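Local atomic coordinates of chitinase (Paenibacillus sp. FPU-7, PDB entry 5GZT), a protein that probably hydrolyses the beta-1,4 linkages of chitin and chitodextrins at random internal positions, using a chain that carries two glycoside hydrolase family 18 domains. Residues V467-T470 with K471-P474; Y781-A785 with T786-H790; A835-K838 with T839-Q842. All coordinates share one frame; numbering follows the deposited sequence.

Interaction 1 of 3, residues V467-T470 with K471-P474; sequences VELT and KITP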
ATOM      1  N   VAL B 467      20.148  13.449  -5.499  1.00 31.09           N
ATOM      2  CA  VAL B 467      20.331  12.034  -5.240  1.00 33.46           C
ATOM      3  C   VAL B 467      20.685  11.342  -6.559  1.00 30.68           C
ATOM      4  O   VAL B 467      20.594  11.953  -7.639  1.00 37.61           O
ATOM      5  CB  VAL B 467      19.084  11.351  -4.589  1.00 38.40           C
ATOM      6  CG1 VAL B 467      18.636  12.048  -3.304  1.00 39.60           C
ATOM      7  CG2 VAL B 467      17.920  11.333  -5.558  1.00 41.29           C
ATOM      8  N   GLU B 468      21.099  10.085  -6.427  1.00 31.10           N
ATOM      9  CA  GLU B 468      21.659   9.270  -7.540  1.00 36.67           C
ATOM     10  C   GLU B 468      20.697   8.173  -7.919  1.00 34.72           C
ATOM     11  O   GLU B 468      20.841   6.993  -7.535  1.00 36.53           O
ATOM     12  CB  GLU B 468      23.072   8.717  -7.177  1.00 37.52           C
ATOM     13  CG  GLU B 468      24.089   9.824  -6.816  1.00 41.80           C
ATOM     14  CD  GLU B 468      25.517   9.315  -6.471  1.00 41.36           C
ATOM     15  OE1 GLU B 468      25.681   8.355  -5.675  1.00 44.24           O
ATOM     16  OE2 GLU B 468      26.461   9.924  -7.017  1.00 42.21           O
ATOM     17  N   LEU B 469      19.672   8.573  -8.679  1.00 40.41           N
ATOM     18  CA  LEU B 469      18.511   7.709  -8.844  1.00 36.82           C
ATOM     19  C   LEU B 469      18.878   6.399  -9.488  1.00 37.17           C
ATOM     20  O   LEU B 469      18.474   5.302  -9.020  1.00 37.25           O
ATOM     21  CB  LEU B 469      17.373   8.422  -9.623  1.00 36.58           C
ATOM     22  CG  LEU B 469      16.756   9.627  -8.923  1.00 38.66           C
ATOM     23  CD1 LEU B 469      15.921  10.418  -9.899  1.00 43.32           C
ATOM     24  CD2 LEU B 469      15.914   9.158  -7.757  1.00 37.23           C
ATOM     25  N   THR B 470      19.651   6.499 -10.566  1.00 38.89           N
ATOM     26  CA  THR B 470      20.052   5.313 -11.311  1.00 35.10           C
ATOM     27  C   THR B 470      20.917   4.473 -10.390  1.00 36.51           C
ATOM     28  O   THR B 470      20.767   3.240 -10.340  1.00 35.01           O
ATOM     29  CB  THR B 470      20.796   5.720 -12.618  1.00 40.92           C
ATOM     30  OG1 THR B 470      19.835   6.213 -13.581  1.00 41.10           O
ATOM     31  CG2 THR B 470      21.549   4.514 -13.212  1.00 40.73           C
ATOM     32  N   LYS B 471      21.777   5.140  -9.596  1.00 36.53           N
ATOM     33  CA  LYS B 471      22.582   4.407  -8.606  1.00 38.74           C
ATOM     34  C   LYS B 471      21.838   3.777  -7.454  1.00 41.09           C
ATOM     35  O   LYS B 471      22.121   2.636  -7.126  1.00 38.22           O
ATOM     36  CB  LYS B 471      23.740   5.245  -8.107  1.00 43.72           C
ATOM     37  CG  LYS B 471      24.710   5.572  -9.237  1.00 48.02           C
ATOM     38  CD  LYS B 471      26.011   6.175  -8.730  1.00 57.33           C
ATOM     39  CE  LYS B 471      26.473   7.304  -9.642  1.00 63.65           C
ATOM     40  NZ  LYS B 471      27.895   7.592  -9.339  1.00 65.94           N
ATOM     41  N   ILE B 472      20.867   4.466  -6.841  1.00 40.92           N
ATOM     42  CA  ILE B 472      20.201   3.873  -5.648  1.00 36.17           C
ATOM     43  C   ILE B 472      19.131   2.895  -6.000  1.00 32.80           C
ATOM     44  O   ILE B 472      18.792   2.017  -5.216  1.00 35.79           O
ATOM     45  CB  ILE B 472      19.605   4.953  -4.715  1.00 42.76           C
ATOM     46  CG1 ILE B 472      18.438   5.727  -5.353  1.00 40.22           C
ATOM     47  CG2 ILE B 472      20.683   5.911  -4.264  1.00 43.27           C
ATOM     48  CD1 ILE B 472      18.140   7.071  -4.693  1.00 43.86           C
ATOM     49  N   THR B 473      18.576   3.004  -7.192  1.00 32.82           N
ATOM     50  CA  THR B 473      17.387   2.200  -7.517  1.00 32.18           C
ATOM     51  C   THR B 473      17.605   0.725  -7.429  1.00 34.62           C
ATOM     52  O   THR B 473      16.700  -0.009  -6.984  1.00 37.57           O
ATOM     53  CB  THR B 473      16.783   2.623  -8.900  1.00 34.68           C
ATOM     54  OG1 THR B 473      16.252   3.950  -8.795  1.00 37.68           O
ATOM     55  CG2 THR B 473      15.665   1.785  -9.284  1.00 37.36           C
ATOM     56  N   PRO B 474      18.810   0.223  -7.841  1.00 34.44           N
ATOM     57  CA  PRO B 474      19.012  -1.218  -7.640  1.00 32.43           C
ATOM     58  C   PRO B 474      18.972  -1.697  -6.204  1.00 31.30           C
ATOM     59  O   PRO B 474      18.607  -2.838  -5.941  1.00 33.74           O
ATOM     60  CB  PRO B 474      20.391  -1.467  -8.263  1.00 39.03           C
ATOM     61  CG  PRO B 474      20.480  -0.471  -9.339  1.00 36.03           C
ATOM     62  CD  PRO B 474      19.798   0.777  -8.770  1.00 35.86           C
TER

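Interaction 2 of 3, residues Y781-A785 with T786-H790; sequences YKVDA and TKLTH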
ATOM      1  N   TYR B 781     -47.632  -8.434  35.584  1.00 35.18           N
ATOM      2  CA  TYR B 781     -47.247  -7.526  34.452  1.00 35.29           C
ATOM      3  C   TYR B 781     -48.112  -7.791  33.205  1.00 33.22           C
ATOM      4  O   TYR B 781     -48.202  -8.933  32.718  1.00 35.60           O
ATOM      5  CB  TYR B 781     -45.775  -7.743  34.144  1.00 37.61           C
ATOM      6  CG  TYR B 781     -45.256  -6.846  33.049  1.00 38.80           C
ATOM      7  CD1 TYR B 781     -45.370  -5.456  33.146  1.00 37.63           C
ATOM      8  CD2 TYR B 781     -44.645  -7.386  31.911  1.00 35.23           C
ATOM      9  CE1 TYR B 781     -44.885  -4.624  32.142  1.00 37.98           C
ATOM     10  CE2 TYR B 781     -44.149  -6.555  30.909  1.00 33.14           C
ATOM     11  CZ  TYR B 781     -44.270  -5.183  31.020  1.00 33.42           C
ATOM     12  OH  TYR B 781     -43.793  -4.362  30.009  1.00 27.66           O
ATOM     13  N   LYS B 782     -48.807  -6.755  32.758  1.00 31.33           N
ATOM     14  CA  LYS B 782     -49.776  -6.832  31.703  1.00 31.29           C
ATOM     15  C   LYS B 782     -49.180  -6.197  30.409  1.00 32.99           C
ATOM     16  O   LYS B 782     -48.202  -5.468  30.454  1.00 32.41           O
ATOM     17  CB  LYS B 782     -51.012  -6.078  32.060  1.00 33.70           C
ATOM     18  CG  LYS B 782     -51.852  -6.595  33.216  1.00 37.10           C
ATOM     19  CD  LYS B 782     -52.072  -8.099  33.191  1.00 39.46           C
ATOM     20  CE  LYS B 782     -52.904  -8.502  34.413  1.00 42.11           C
ATOM     21  NZ  LYS B 782     -52.899  -9.973  34.594  1.00 38.32           N
ATOM     22  N   VAL B 783     -49.815  -6.486  29.294  1.00 28.35           N
ATOM     23  CA  VAL B 783     -49.463  -5.955  27.987  1.00 32.61           C
ATOM     24  C   VAL B 783     -50.216  -4.654  27.819  1.00 30.27           C
ATOM     25  O   VAL B 783     -51.425  -4.607  28.020  1.00 28.88           O
ATOM     26  CB  VAL B 783     -49.846  -6.931  26.852  1.00 30.34           C
ATOM     27  CG1 VAL B 783     -49.702  -6.248  25.498  1.00 34.62           C
ATOM     28  CG2 VAL B 783     -48.998  -8.190  26.941  1.00 28.71           C
ATOM     29  N   ASP B 784     -49.471  -3.618  27.432  1.00 32.46           N
ATOM     30  CA  ASP B 784     -50.013  -2.284  27.256  1.00 33.05           C
ATOM     31  C   ASP B 784     -50.213  -2.097  25.762  1.00 28.53           C
ATOM     32  O   ASP B 784     -49.278  -1.846  25.011  1.00 27.32           O
ATOM     33  CB  ASP B 784     -48.965  -1.289  27.762  1.00 39.00           C
ATOM     34  CG  ASP B 784     -49.415   0.133  27.700  1.00 34.82           C
ATOM     35  OD1 ASP B 784     -50.516   0.421  27.216  1.00 35.13           O
ATOM     36  OD2 ASP B 784     -48.611   0.965  28.124  1.00 44.45           O
ATOM     37  N   ALA B 785     -51.445  -2.233  25.338  1.00 28.25           N
ATOM     38  CA  ALA B 785     -51.807  -2.290  23.943  1.00 30.15           C
ATOM     39  C   ALA B 785     -51.815  -0.933  23.367  1.00 29.85           C
ATOM     40  O   ALA B 785     -51.887  -0.852  22.194  1.00 29.55           O
ATOM     41  CB  ALA B 785     -53.189  -2.927  23.787  1.00 29.96           C
ATOM     42  N   THR B 786     -51.770   0.141  24.190  1.00 27.05           N
ATOM     43  CA  THR B 786     -51.648   1.497  23.674  1.00 27.30           C
ATOM     44  C   THR B 786     -50.262   1.814  23.074  1.00 23.93           C
ATOM     45  O   THR B 786     -50.115   2.780  22.340  1.00 29.07           O
ATOM     46  CB  THR B 786     -51.971   2.580  24.744  1.00 29.86           C
ATOM     47  OG1 THR B 786     -51.056   2.451  25.846  1.00 29.86           O
ATOM     48  CG2 THR B 786     -53.349   2.401  25.258  1.00 34.63           C
ATOM     49  N   LYS B 787     -49.256   1.051  23.453  1.00 23.62           N
ATOM     50  CA  LYS B 787     -47.903   1.233  23.009  1.00 26.48           C
ATOM     51  C   LYS B 787     -47.510   0.288  21.880  1.00 28.76           C
ATOM     52  O   LYS B 787     -46.561   0.566  21.214  1.00 31.08           O
ATOM     53  CB  LYS B 787     -46.965   1.057  24.148  1.00 30.98           C
ATOM     54  CG  LYS B 787     -47.010   2.303  25.082  1.00 36.70           C
ATOM     55  CD  LYS B 787     -45.991   2.246  26.204  1.00 40.17           C
ATOM     56  CE  LYS B 787     -46.065   3.496  27.067  1.00 46.23           C
ATOM     57  NZ  LYS B 787     -47.471   3.637  27.505  1.00 54.41           N
ATOM     58  N   LEU B 788     -48.267  -0.782  21.654  1.00 25.71           N
ATOM     59  CA  LEU B 788     -48.069  -1.663  20.493  1.00 23.51           C
ATOM     60  C   LEU B 788     -49.003  -1.358  19.360  1.00 22.65           C
ATOM     61  O   LEU B 788     -50.174  -0.971  19.565  1.00 23.15           O
ATOM     62  CB  LEU B 788     -48.200  -3.147  20.911  1.00 20.42           C
ATOM     63  CG  LEU B 788     -47.402  -3.572  22.104  1.00 20.80           C
ATOM     64  CD1 LEU B 788     -47.595  -4.994  22.445  1.00 22.28           C
ATOM     65  CD2 LEU B 788     -45.925  -3.359  21.785  1.00 23.09           C
ATOM     66  N   THR B 789     -48.521  -1.514  18.123  1.00 19.95           N
ATOM     67  CA  THR B 789     -49.451  -1.594  16.999  1.00 17.57           C
ATOM     68  C   THR B 789     -49.705  -3.048  16.677  1.00 16.28           C
ATOM     69  O   THR B 789     -50.718  -3.386  16.020  1.00 18.74           O
ATOM     70  CB  THR B 789     -48.884  -0.911  15.743  1.00 17.25           C
ATOM     71  OG1 THR B 789     -47.730  -1.607  15.301  1.00 15.58           O
ATOM     72  CG2 THR B 789     -48.538   0.612  16.103  1.00 20.30           C
ATOM     73  N   HIS B 790     -48.746  -3.899  17.021  1.00 17.94           N
ATOM     74  CA  HIS B 790     -48.794  -5.312  16.578  1.00 15.90           C
ATOM     75  C   HIS B 790     -48.313  -6.200  17.704  1.00 15.39           C
ATOM     76  O   HIS B 790     -47.445  -5.833  18.512  1.00 18.33           O
ATOM     77  CB  HIS B 790     -47.945  -5.612  15.308  1.00 14.20           C
ATOM     78  CG  HIS B 790     -48.447  -5.024  14.026  1.00 14.87           C
ATOM     79  ND1 HIS B 790     -48.504  -3.680  13.787  1.00 15.20           N
ATOM     80  CD2 HIS B 790     -48.955  -5.623  12.897  1.00 15.95           C
ATOM     81  CE1 HIS B 790     -49.008  -3.461  12.588  1.00 15.58           C
ATOM     82  NE2 HIS B 790     -49.272  -4.633  12.025  1.00 16.77           N
TER

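Interaction 3 of 3, residues A835-K838 with T839-Q842; sequences AYLK and TLKQ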
ATOM      1  N   ALA B 835     -58.174 -15.491  25.077  1.00 21.59           N
ATOM      2  CA  ALA B 835     -59.201 -14.568  25.609  1.00 23.51           C
ATOM      3  C   ALA B 835     -58.557 -13.295  26.068  1.00 21.31           C
ATOM      4  O   ALA B 835     -59.116 -12.218  25.898  1.00 24.56           O
ATOM      5  CB  ALA B 835     -59.964 -15.187  26.786  1.00 29.27           C
ATOM      6  N   TYR B 836     -57.360 -13.382  26.626  1.00 23.66           N
ATOM      7  CA  TYR B 836     -56.621 -12.151  27.022  1.00 26.55           C
ATOM      8  C   TYR B 836     -56.324 -11.232  25.826  1.00 28.28           C
ATOM      9  O   TYR B 836     -56.627 -10.040  25.838  1.00 26.51           O
ATOM     10  CB  TYR B 836     -55.307 -12.499  27.737  1.00 27.57           C
ATOM     11  CG  TYR B 836     -54.531 -11.284  28.236  1.00 30.51           C
ATOM     12  CD1 TYR B 836     -55.013 -10.491  29.282  1.00 29.00           C
ATOM     13  CD2 TYR B 836     -53.315 -10.906  27.614  1.00 30.88           C
ATOM     14  CE1 TYR B 836     -54.273  -9.357  29.706  1.00 32.94           C
ATOM     15  CE2 TYR B 836     -52.577  -9.826  28.036  1.00 33.63           C
ATOM     16  CZ  TYR B 836     -53.045  -9.024  29.074  1.00 35.96           C
ATOM     17  OH  TYR B 836     -52.269  -7.919  29.430  1.00 30.44           O
ATOM     18  N   LEU B 837     -55.784 -11.816  24.761  1.00 26.28           N
ATOM     19  CA  LEU B 837     -55.461 -11.017  23.556  1.00 27.55           C
ATOM     20  C   LEU B 837     -56.708 -10.322  23.020  1.00 26.48           C
ATOM     21  O   LEU B 837     -56.660  -9.165  22.601  1.00 28.88           O
ATOM     22  CB  LEU B 837     -54.887 -11.944  22.483  1.00 24.08           C
ATOM     23  CG  LEU B 837     -53.492 -12.377  22.841  1.00 24.56           C
ATOM     24  CD1 LEU B 837     -53.061 -13.463  21.849  1.00 29.30           C
ATOM     25  CD2 LEU B 837     -52.489 -11.256  22.837  1.00 28.12           C
ATOM     26  N   LYS B 838     -57.833 -11.015  23.110  1.00 25.89           N
ATOM     27  CA  LYS B 838     -59.043 -10.427  22.657  1.00 30.75           C
ATOM     28  C   LYS B 838     -59.483  -9.186  23.438  1.00 34.46           C
ATOM     29  O   LYS B 838     -60.091  -8.286  22.831  1.00 34.96           O
ATOM     30  CB  LYS B 838     -60.105 -11.478  22.603  1.00 34.25           C
ATOM     31  CG  LYS B 838     -61.430 -10.924  22.181  1.00 37.43           C
ATOM     32  CD  LYS B 838     -62.360 -12.053  21.863  1.00 43.14           C
ATOM     33  CE  LYS B 838     -63.774 -11.533  21.664  1.00 49.79           C
ATOM     34  NZ  LYS B 838     -64.623 -12.666  21.229  1.00 48.17           N
ATOM     35  N   THR B 839     -59.082  -9.076  24.725  1.00 33.89           N
ATOM     36  CA  THR B 839     -59.427  -7.955  25.566  1.00 33.98           C
ATOM     37  C   THR B 839     -58.484  -6.837  25.256  1.00 37.02           C
ATOM     38  O   THR B 839     -58.875  -5.681  25.290  1.00 37.05           O
ATOM     39  CB  THR B 839     -59.355  -8.215  27.120  1.00 34.42           C
ATOM     40  OG1 THR B 839     -57.965  -8.320  27.594  1.00 32.56           O
ATOM     41  CG2 THR B 839     -60.231  -9.384  27.510  1.00 32.67           C
ATOM     42  N   LEU B 840     -57.237  -7.165  24.979  1.00 29.42           N
ATOM     43  CA  LEU B 840     -56.361  -6.189  24.398  1.00 33.72           C
ATOM     44  C   LEU B 840     -57.020  -5.562  23.203  1.00 34.74           C
ATOM     45  O   LEU B 840     -56.977  -4.344  23.057  1.00 40.44           O
ATOM     46  CB  LEU B 840     -55.048  -6.794  23.996  1.00 34.99           C
ATOM     47  CG  LEU B 840     -53.893  -6.671  24.931  1.00 38.99           C
ATOM     48  CD1 LEU B 840     -54.239  -6.714  26.413  1.00 42.05           C
ATOM     49  CD2 LEU B 840     -52.882  -7.730  24.570  1.00 37.94           C
ATOM     50  N   LYS B 841     -57.604  -6.393  22.336  1.00 34.38           N
ATOM     51  CA  LYS B 841     -58.069  -5.867  21.047  1.00 38.49           C
ATOM     52  C   LYS B 841     -59.238  -4.915  21.232  1.00 42.81           C
ATOM     53  O   LYS B 841     -59.624  -4.261  20.270  1.00 39.02           O
ATOM     54  CB  LYS B 841     -58.362  -6.992  20.024  1.00 32.46           C
ATOM     55  CG  LYS B 841     -57.110  -7.561  19.344  1.00 33.48           C
ATOM     56  CD  LYS B 841     -57.303  -8.898  18.598  1.00 33.48           C
ATOM     57  CE  LYS B 841     -58.132  -8.831  17.319  1.00 31.71           C
ATOM     58  NZ  LYS B 841     -57.999  -7.512  16.602  1.00 31.94           N
ATOM     59  N   GLN B 842     -59.774  -4.802  22.463  1.00 60.99           N
ATOM     60  CA  GLN B 842     -60.827  -3.818  22.805  1.00 61.24           C
ATOM     61  C   GLN B 842     -60.272  -2.472  23.224  1.00 62.46           C
ATOM     62  O   GLN B 842     -60.667  -1.473  22.675  1.00 86.31           O
ATOM     63  CB  GLN B 842     -61.790  -4.370  23.834  1.00 77.35           C
ATOM     64  CG  GLN B 842     -62.646  -5.493  23.251  1.00 90.24           C
ATOM     65  CD  GLN B 842     -63.227  -6.421  24.314  1.00108.96           C
ATOM     66  OE1 GLN B 842     -63.502  -6.006  25.452  1.00118.45           O
ATOM     67  NE2 GLN B 842     -63.417  -7.691  23.946  1.00107.62           N
TER

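Interaction 1 of 3, residues V467-T470 with K471-P474
Leu469 O is gripped twice by one residue, Thr473. The backbone Thr473 N reaches it at 2.9 Å, an i to i+4 bond, while the side-chain hydroxyl Thr473 OG1 donates to Leu469 O at 2.6 Å. The two donors come from opposite faces of the carbonyl plane, with the hydroxyl 38° out of it and on no lone pair. Thr473 OG1 lies beside its own backbone N (chi1 -67°), which turns it back toward the preceding turn; threonine suits this buried place because its hydroxyl finds an acceptor in the backbone.

One residue earlier the same spacing recurs, as Ile472 N donates to Glu468 O at 2.6 Å. Glu468 occupies the N-cap position of this short helix. Its side chain crosses that of Lys471 obliquely, and the aliphatic part of the lysine lies against the carboxylate, with Lys471 CD 3.8 Å from Glu468 OE1. The salt bridge from Lys471 NZ to Glu468 OE2 is long, at 3.6 Å, whereas Glu468 OE1 is hydrogen-bonded to Thr430 OG1. The carboxylate thus divides its two oxygens between a lysine of its own helix and a neighbouring helix.

On the buried side, branched apolar chains suit the interior: Ile472 CD1 meets Leu469 CD2 at 4.3 Å and also touches Val467 CG2. Within this family 18 domain the short helix 469-472 lies between strands 452-457 and 478-481, after helix 461-464. Val467 and Ile472 pack on helix 425-447 through Phe429, Thr430 and Leu433, while Leu469 lies against Val522 in a loop after helix 510-519.

Interaction 2 of 3, residues Y781-A785 with T786-H790
Asp784 organises a tight turn in the loop between strands 765-771 and 790-799 of a family 18 TIM barrel, where its side chain reaches forward to the Thr786 amide in an Asx turn. With CG anti to the backbone N (chi1 -177°), the carboxylate is carried toward Thr786 and Lys787. Asp784 OD1 takes two donors from the same face of its plane: the hydroxyl Thr786 OG1 at 2.5 Å, on the syn side, and the more distant Thr786 N at 3.3 Å. The hydroxyl suits threonine here, adding a second donor to its amide. The other oxygen, Asp784 OD2, pairs with Lys787 NZ at 3.0 Å in a salt bridge; the lysine chain crosses the aspartate at a slant, CG to CE near OD2, and bends at its last torsion to bring NZ in. Lys787 also makes a cation-pi contact with Phe1129.

Ala785 is small and buried, its methyl group lying against Leu840 of helix 830-843, while its carbonyl oxygen accepts from Asn844 ND2. The backbone turn is closed by Lys787 N donating to Asp784 O at 3.3 Å. On the apolar side, Val783 and Leu788 cross at about a right angle, Val783 CG1 touching Leu788 CD1 at 3.9 Å.

Interaction 3 of 3, residues A835-K838 with T839-Q842
Leu840 CD1 lies over one face of the Tyr836 ring in a CH-pi contact, 4.1 Å from the ring centroid. On the leucine's other branch, Leu840 CD2 meets Leu837 CD2 at 3.9 Å, so a single forked side chain fills the angle between an aromatic ring and a second leucine. Tyr836 has CG anti to its amide nitrogen (chi1 -177°), which swings the ring alongside the helix and within reach of the residue four places on. Its hydroxyl pairs with Val783 N in a hydrogen bond. This is the tightly packed side: Leu837 and Leu840 press on Ile791 of strand 790-799, and Leu837 also reaches Val849 of strand 848-854.

Three donors share Tyr836 O. Leu840 N gives the ordinary helical bond at 3.1 Å, Thr839 N stands above the carbonyl plane, and Thr839 OG1 takes a lone pair in the plane at 2.8 Å. The hydroxyl lies between the backbone N and carbonyl carbon of its own residue (chi1 72°), a position that aims it back along the helix.

The solvent side is looser. Lys838 is fully extended and exposed, as suits a charged chain, and the poorly ordered Gln842 comes no nearer to its side chain than 4.2 Å, between Lys838 CG and Gln842 NE2. Lys841 lies at the border, where its NZ forms a salt bridge with Asp888. Such a two-faced amphipathic helix, apolar toward the strands and polar outside, is characteristic of the outer helices of a TIM barrel, here that of the second family 18 domain.

Interactions 2 and 3 belong to one barrel, the second family 18 barrel of the chain, and lie side by side with centres about 11 Å apart. They touch directly: the hydrogen bond between Tyr836 OH and Val783 N measures 2.8 Å, and Val783 CG1 packs on Leu840 CD2 at 3.6 Å, fastening the loop to the helix. Interaction 1 lies in the other family 18 domain, on the opposite side of the chain's centre, with its nearest atoms about 68 Å from interaction 2 and about 76 Å from interaction 3. The sodium ion is bound by Glu44, Thr50, Phe52 and Ser72, none of which belongs to these contacts.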